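Local structure of 6-pyruvoyl tetrahydropterin synthase (Plasmodium falciparum, 1Y13) at residues Tyr68-Phe72 / Ser73-Glu77; Ser153-Ser157 / Arg158-Tyr162. The protein is a zinc-containing member of the 6-pyruvoyl tetrahydropterin synthase family, which here forms a six-chain assembly with biopterin bound. One frame throughout, in Å; residues are numbered along the deposited sequence.

How the contacts relate
Contact 1 starts helix 72-86 and contact 2 ends helix 152-157, so the two cap opposite kinds of helix end. Both are partly buried, but contact 2 is nearer the surface, with three exposed residues among seven against one of seven in contact 1; their centres lie about 13 Å apart. Contact 1 uses a carboxylate at its cap and holds biopterin beside a second subunit; contact 2 closes its helix mainly through backbone bonds, and no other chain touches it. They meet through R158, whose NE lies 3.0 Å from V69 O in a probable hydrogen bond, and through an apolar touch between I70 CD1 and I160 CD1 at 4.0 Å. Both isoleucines also pack on V59 of strand 49-62.

Contact 1 (Tyr68-Phe72 / Ser73-Glu77); sequences YVIDF and SILKE. With BIO (biopterin), chain G.
The carboxylate oxygen OD1 of D71 is approached by two donors of S73, at the start of helix 72-86, and by biopterin N8. S73 N donates to it over 3.1 Å with an N-H...O angle of 156°, arriving from above the carboxylate plane; S73 OG adds a weak bond, and biopterin N8 lies 2.9 Å from D71 OD1. A chi1 of -157° swings the D71 carboxylate away from its own N and beside the carbonyl carbon, within reach of S73, while D71 O takes a weak bond from I74 N. One residue on, F72 O accepts from K76 N at 3.0 Å and begins the regular helical pattern. The I70 CG2 branch rests 3.7 Å from L75 CD2, and the I70 and I74 side chains cross at about a right angle, CG1 of I70 nearest CD1 of I74. Biopterin N2 donates to I70 O over 2.7 Å, and F72 N donates to its N1 over 3.0 Å. The pterin sits between two rings, its N1 3.6 Å above the Y68 ring plane and its C2 3.3 Å above that of F72, both offset toward the rim. E136 of the second subunit also bonds the ligand. This is an aspartate N-cap built into an intersubunit biopterin pocket.

Contact 2 (Ser153-Ser157 / Arg158-Tyr162); sequences SLLKS and RHIHY
L155 O receives I160 N over 2.9 Å at an N-H...O angle of 154°, while H159, with phi at 66°, sends a weak bond from its N to K156 O: a Schellman motif that ends helix 152-157. L155 and I160, both buried and joined by the longer loop of the motif, also meet through their methyls, CD2 of L155 standing 3.8 Å from CD1 of I160. The exposed S157 turns its OG back between its own backbone N and carbonyl carbon and donates to L154 O over 2.7 Å. That carbonyl also accepts R158 N, 3.2 Å away, and so has two donors. R158 lays its CG 3.7 Å from L154 O, then bends at chi3. K156 O lies over one face of the H159 imidazole, offset toward the rim. Further on, H161 ND1 points nearly straight at H159 O (172°, 3.3 Å) within its own ring plane. The chemistry implies that the carbonyls of L154, L155 and K156 find donors locally, K156 only a weak one, whereas S157 O goes to R64; an apolar pair packs where the chain turns back, and the R158 guanidinium is paired outside the turn, with D66, and its NE with V69 O.

Contact 1 (Tyr68-Phe72 / Ser73-Glu77)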
loop_
_atom_site.group_PDB
_atom_site.type_symbol
_atom_site.label_atom_id
_atom_site.label_comp_id
_atom_site.label_asym_id
_atom_site.label_seq_id
_atom_site.Cartn_x
_atom_site.Cartn_y
_atom_site.Cartn_z
ATOM N N TYR A 68 25.050 -12.023 4.128
ATOM C CA TYR A 68 24.038 -11.820 3.102
ATOM C C TYR A 68 23.766 -13.062 2.259
ATOM O O TYR A 68 24.662 -13.883 2.056
ATOM C CB TYR A 68 24.507 -10.759 2.105
ATOM C CG TYR A 68 24.844 -9.396 2.644
ATOM C CD1 TYR A 68 24.246 -8.895 3.806
ATOM C CD2 TYR A 68 25.750 -8.585 1.968
ATOM C CE1 TYR A 68 24.557 -7.618 4.269
ATOM C CE2 TYR A 68 26.058 -7.305 2.422
ATOM C CZ TYR A 68 25.467 -6.828 3.573
ATOM O OH TYR A 68 25.780 -5.558 4.021
ATOM N N VAL A 69 22.549 -13.169 1.721
ATOM C CA VAL A 69 22.330 -14.045 0.580
ATOM C C VAL A 69 23.116 -13.435 -0.584
ATOM O O VAL A 69 23.945 -14.100 -1.205
ATOM C CB VAL A 69 20.837 -14.196 0.214
ATOM C CG1 VAL A 69 20.677 -14.883 -1.146
ATOM C CG2 VAL A 69 20.099 -14.974 1.285
ATOM N N ILE A 70 22.832 -12.156 -0.839
ATOM C CA ILE A 70 23.556 -11.255 -1.743
ATOM C C ILE A 70 23.189 -9.819 -1.297
ATOM O O ILE A 70 22.109 -9.604 -0.754
ATOM C CB ILE A 70 23.232 -11.516 -3.270
ATOM C CG1 ILE A 70 24.159 -10.718 -4.194
ATOM C CG2 ILE A 70 21.760 -11.239 -3.631
ATOM C CD1 ILE A 70 24.284 -11.289 -5.599
ATOM N N ASP A 71 24.098 -8.864 -1.489
ATOM C CA ASP A 71 23.863 -7.456 -1.131
ATOM C C ASP A 71 22.608 -6.900 -1.821
ATOM O O ASP A 71 22.458 -7.037 -3.022
ATOM C CB ASP A 71 25.083 -6.609 -1.504
ATOM C CG ASP A 71 25.179 -5.306 -0.696
ATOM O OD1 ASP A 71 24.148 -4.654 -0.457
ATOM O OD2 ASP A 71 26.297 -4.926 -0.297
ATOM N N PHE A 72 21.702 -6.302 -1.050
ATOM C CA PHE A 72 20.498 -5.696 -1.620
ATOM C C PHE A 72 20.889 -4.686 -2.714
ATOM O O PHE A 72 20.238 -4.621 -3.746
ATOM C CB PHE A 72 19.674 -4.950 -0.568
ATOM C CG PHE A 72 18.906 -5.836 0.394
ATOM C CD1 PHE A 72 18.037 -6.813 -0.066
ATOM C CD2 PHE A 72 18.959 -5.583 1.763
ATOM C CE1 PHE A 72 17.306 -7.579 0.831
ATOM C CE2 PHE A 72 18.225 -6.340 2.669
ATOM C CZ PHE A 72 17.412 -7.350 2.211
ATOM N N SER A 73 21.962 -3.921 -2.487
ATOM C CA SER A 73 22.397 -2.885 -3.441
ATOM C C SER A 73 22.756 -3.415 -4.833
ATOM O O SER A 73 22.537 -2.739 -5.825
ATOM C CB SER A 73 23.553 -2.064 -2.877
ATOM O OG SER A 73 24.725 -2.847 -2.863
ATOM N N ILE A 74 23.295 -4.626 -4.906
ATOM C CA ILE A 74 23.533 -5.259 -6.201
ATOM C C ILE A 74 22.199 -5.528 -6.947
ATOM O O ILE A 74 22.068 -5.252 -8.140
ATOM C CB ILE A 74 24.356 -6.560 -6.044
ATOM C CG1 ILE A 74 25.757 -6.232 -5.492
ATOM C CG2 ILE A 74 24.417 -7.328 -7.371
ATOM C CD1 ILE A 74 26.598 -7.457 -5.107
ATOM N N LEU A 75 21.215 -6.075 -6.244
ATOM C CA LEU A 75 19.943 -6.380 -6.883
ATOM C C LEU A 75 19.260 -5.103 -7.354
ATOM O O LEU A 75 18.713 -5.062 -8.459
ATOM C CB LEU A 75 19.016 -7.180 -5.955
ATOM C CG LEU A 75 19.529 -8.473 -5.303
ATOM C CD1 LEU A 75 18.438 -9.112 -4.481
ATOM C CD2 LEU A 75 20.043 -9.453 -6.348
ATOM N N LYS A 76 19.301 -4.058 -6.533
ATOM C CA LYS A 76 18.642 -2.798 -6.885
ATOM C C LYS A 76 19.276 -2.154 -8.107
ATOM O O LYS A 76 18.567 -1.698 -9.013
ATOM C CB LYS A 76 18.660 -1.808 -5.730
ATOM C CG LYS A 76 17.736 -2.204 -4.597
ATOM C CD LYS A 76 17.864 -1.197 -3.453
ATOM C CE LYS A 76 16.715 -1.333 -2.468
ATOM N NZ LYS A 76 15.449 -0.677 -2.921
ATOM N N GLU A 77 20.609 -2.142 -8.125
ATOM C CA GLU A 77 21.377 -1.525 -9.212
ATOM C C GLU A 77 21.088 -2.249 -10.529
ATOM O O GLU A 77 20.913 -1.606 -11.562
ATOM C CB GLU A 77 22.880 -1.519 -8.877
ATOM C CG GLU A 77 23.790 -0.973 -9.958
ATOM C CD GLU A 77 25.256 -1.332 -9.729
HETATM N N1 BIO G . 22.014 -6.617 1.927
HETATM N N2 BIO G . 21.233 -8.779 1.704
HETATM C C2 BIO G . 21.435 -7.692 2.495
HETATM N N3 BIO G . 21.070 -7.684 3.804
HETATM C C4 BIO G . 21.286 -6.615 4.608
HETATM O O4 BIO G . 20.958 -6.608 5.803
HETATM C C4A BIO G . 21.890 -5.393 4.046
HETATM C C8A BIO G . 22.241 -5.480 2.638
HETATM N N8 BIO G . 22.799 -4.407 2.079
HETATM C C7 BIO G . 23.042 -3.298 2.778
HETATM C C6 BIO G . 22.704 -3.168 4.093
HETATM N N5 BIO G . 22.138 -4.248 4.731
HETATM C C9 BIO G . 23.057 -1.863 4.784
HETATM O O9 BIO G . 23.074 -1.952 6.230
HETATM C C10 BIO G . 22.216 -0.594 4.531
HETATM O O10 BIO G . 20.827 -0.730 4.959
HETATM C C11 BIO G . 22.504 0.023 3.150
#

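Contact 2 (Ser153-Ser157 / Arg158-Tyr162)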
loop_
_atom_site.group_PDB
_atom_site.type_symbol
_atom_site.label_atom_id
_atom_site.label_comp_id
_atom_site.label_asym_id
_atom_site.label_seq_id
_atom_site.Cartn_x
_atom_site.Cartn_y
_atom_site.Cartn_z
ATOM N N SER A 153 28.174 -16.422 -12.969
ATOM C CA SER A 153 29.263 -17.008 -12.170
ATOM C C SER A 153 29.370 -16.393 -10.769
ATOM O O SER A 153 29.787 -17.075 -9.823
ATOM C CB SER A 153 30.612 -16.921 -12.903
ATOM O OG SER A 153 31.118 -15.595 -12.908
ATOM N N LEU A 154 29.014 -15.109 -10.650
ATOM C CA LEU A 154 28.817 -14.470 -9.340
ATOM C C LEU A 154 27.746 -15.221 -8.559
ATOM O O LEU A 154 27.970 -15.630 -7.414
ATOM C CB LEU A 154 28.401 -12.989 -9.458
ATOM C CG LEU A 154 27.985 -12.352 -8.104
ATOM C CD1 LEU A 154 29.185 -12.201 -7.127
ATOM C CD2 LEU A 154 27.285 -11.013 -8.312
ATOM N N LEU A 155 26.591 -15.404 -9.185
ATOM C CA LEU A 155 25.483 -16.103 -8.551
ATOM C C LEU A 155 25.887 -17.495 -8.074
ATOM O O LEU A 155 25.562 -17.884 -6.948
ATOM C CB LEU A 155 24.266 -16.165 -9.484
ATOM C CG LEU A 155 23.788 -14.791 -9.949
ATOM C CD1 LEU A 155 22.795 -14.909 -11.095
ATOM C CD2 LEU A 155 23.219 -13.927 -8.781
ATOM N N LYS A 156 26.621 -18.226 -8.913
ATOM C CA LYS A 156 27.100 -19.561 -8.566
ATOM C C LYS A 156 28.120 -19.590 -7.437
ATOM O O LYS A 156 28.129 -20.528 -6.642
ATOM C CB LYS A 156 27.706 -20.274 -9.782
ATOM C CG LYS A 156 26.750 -20.465 -10.953
ATOM C CD LYS A 156 25.434 -21.157 -10.567
ATOM C CE LYS A 156 24.810 -21.835 -11.801
ATOM N NZ LYS A 156 25.721 -22.920 -12.324
ATOM N N SER A 157 29.014 -18.603 -7.390
ATOM C CA SER A 157 30.002 -18.539 -6.302
ATOM C C SER A 157 29.326 -18.296 -4.932
ATOM O O SER A 157 29.834 -18.718 -3.889
ATOM C CB SER A 157 31.065 -17.466 -6.583
ATOM O OG SER A 157 30.488 -16.167 -6.671
ATOM N N ARG A 158 28.173 -17.627 -4.951
ATOM C CA ARG A 158 27.397 -17.387 -3.735
ATOM C C ARG A 158 26.367 -18.493 -3.490
ATOM O O ARG A 158 25.645 -18.471 -2.503
ATOM C CB ARG A 158 26.753 -15.988 -3.765
ATOM C CG ARG A 158 27.811 -14.876 -3.817
ATOM C CD ARG A 158 27.264 -13.494 -3.525
ATOM N NE ARG A 158 26.681 -13.400 -2.186
ATOM C CZ ARG A 158 27.289 -12.934 -1.095
ATOM N NH1 ARG A 158 28.536 -12.485 -1.139
ATOM N NH2 ARG A 158 26.620 -12.901 0.053
ATOM N N HIS A 159 26.315 -19.462 -4.396
ATOM C CA HIS A 159 25.396 -20.609 -4.288
ATOM C C HIS A 159 23.917 -20.219 -4.399
ATOM O O HIS A 159 23.042 -20.859 -3.803
ATOM C CB HIS A 159 25.635 -21.410 -3.006
ATOM C CG HIS A 159 26.925 -22.171 -2.989
ATOM N ND1 HIS A 159 27.185 -23.219 -3.846
ATOM C CD2 HIS A 159 28.004 -22.076 -2.174
ATOM C CE1 HIS A 159 28.379 -23.720 -3.579
ATOM N NE2 HIS A 159 28.895 -23.047 -2.566
ATOM N N ILE A 160 23.661 -19.181 -5.175
ATOM C CA ILE A 160 22.301 -18.788 -5.541
ATOM C C ILE A 160 21.792 -19.770 -6.610
ATOM O O ILE A 160 22.477 -20.007 -7.617
ATOM C CB ILE A 160 22.282 -17.325 -6.025
ATOM C CG1 ILE A 160 22.511 -16.401 -4.812
ATOM C CG2 ILE A 160 20.954 -16.984 -6.749
ATOM C CD1 ILE A 160 23.154 -15.070 -5.145
ATOM N N HIS A 161 20.627 -20.368 -6.371
ATOM C CA HIS A 161 20.155 -21.470 -7.224
ATOM C C HIS A 161 18.804 -21.195 -7.870
ATOM O O HIS A 161 18.316 -21.996 -8.666
ATOM C CB HIS A 161 20.159 -22.820 -6.464
ATOM C CG HIS A 161 19.488 -22.765 -5.121
ATOM N ND1 HIS A 161 20.112 -22.267 -3.995
ATOM C CD2 HIS A 161 18.242 -23.127 -4.730
ATOM C CE1 HIS A 161 19.280 -22.327 -2.968
ATOM N NE2 HIS A 161 18.140 -22.846 -3.385
ATOM N N TYR A 162 18.217 -20.044 -7.563
ATOM C CA TYR A 162 16.875 -19.745 -8.028
ATOM C C TYR A 162 16.670 -18.245 -8.093
ATOM O O TYR A 162 17.072 -17.516 -7.195
ATOM C CB TYR A 162 15.843 -20.396 -7.107
ATOM C CG TYR A 162 14.399 -20.060 -7.418
ATOM C CD1 TYR A 162 13.680 -20.794 -8.356
ATOM C CD2 TYR A 162 13.755 -19.028 -6.756
ATOM C CE1 TYR A 162 12.361 -20.502 -8.629
ATOM C CE2 TYR A 162 12.433 -18.730 -7.014
ATOM C CZ TYR A 162 11.746 -19.467 -7.952
ATOM O OH TYR A 162 10.432 -19.172 -8.210
#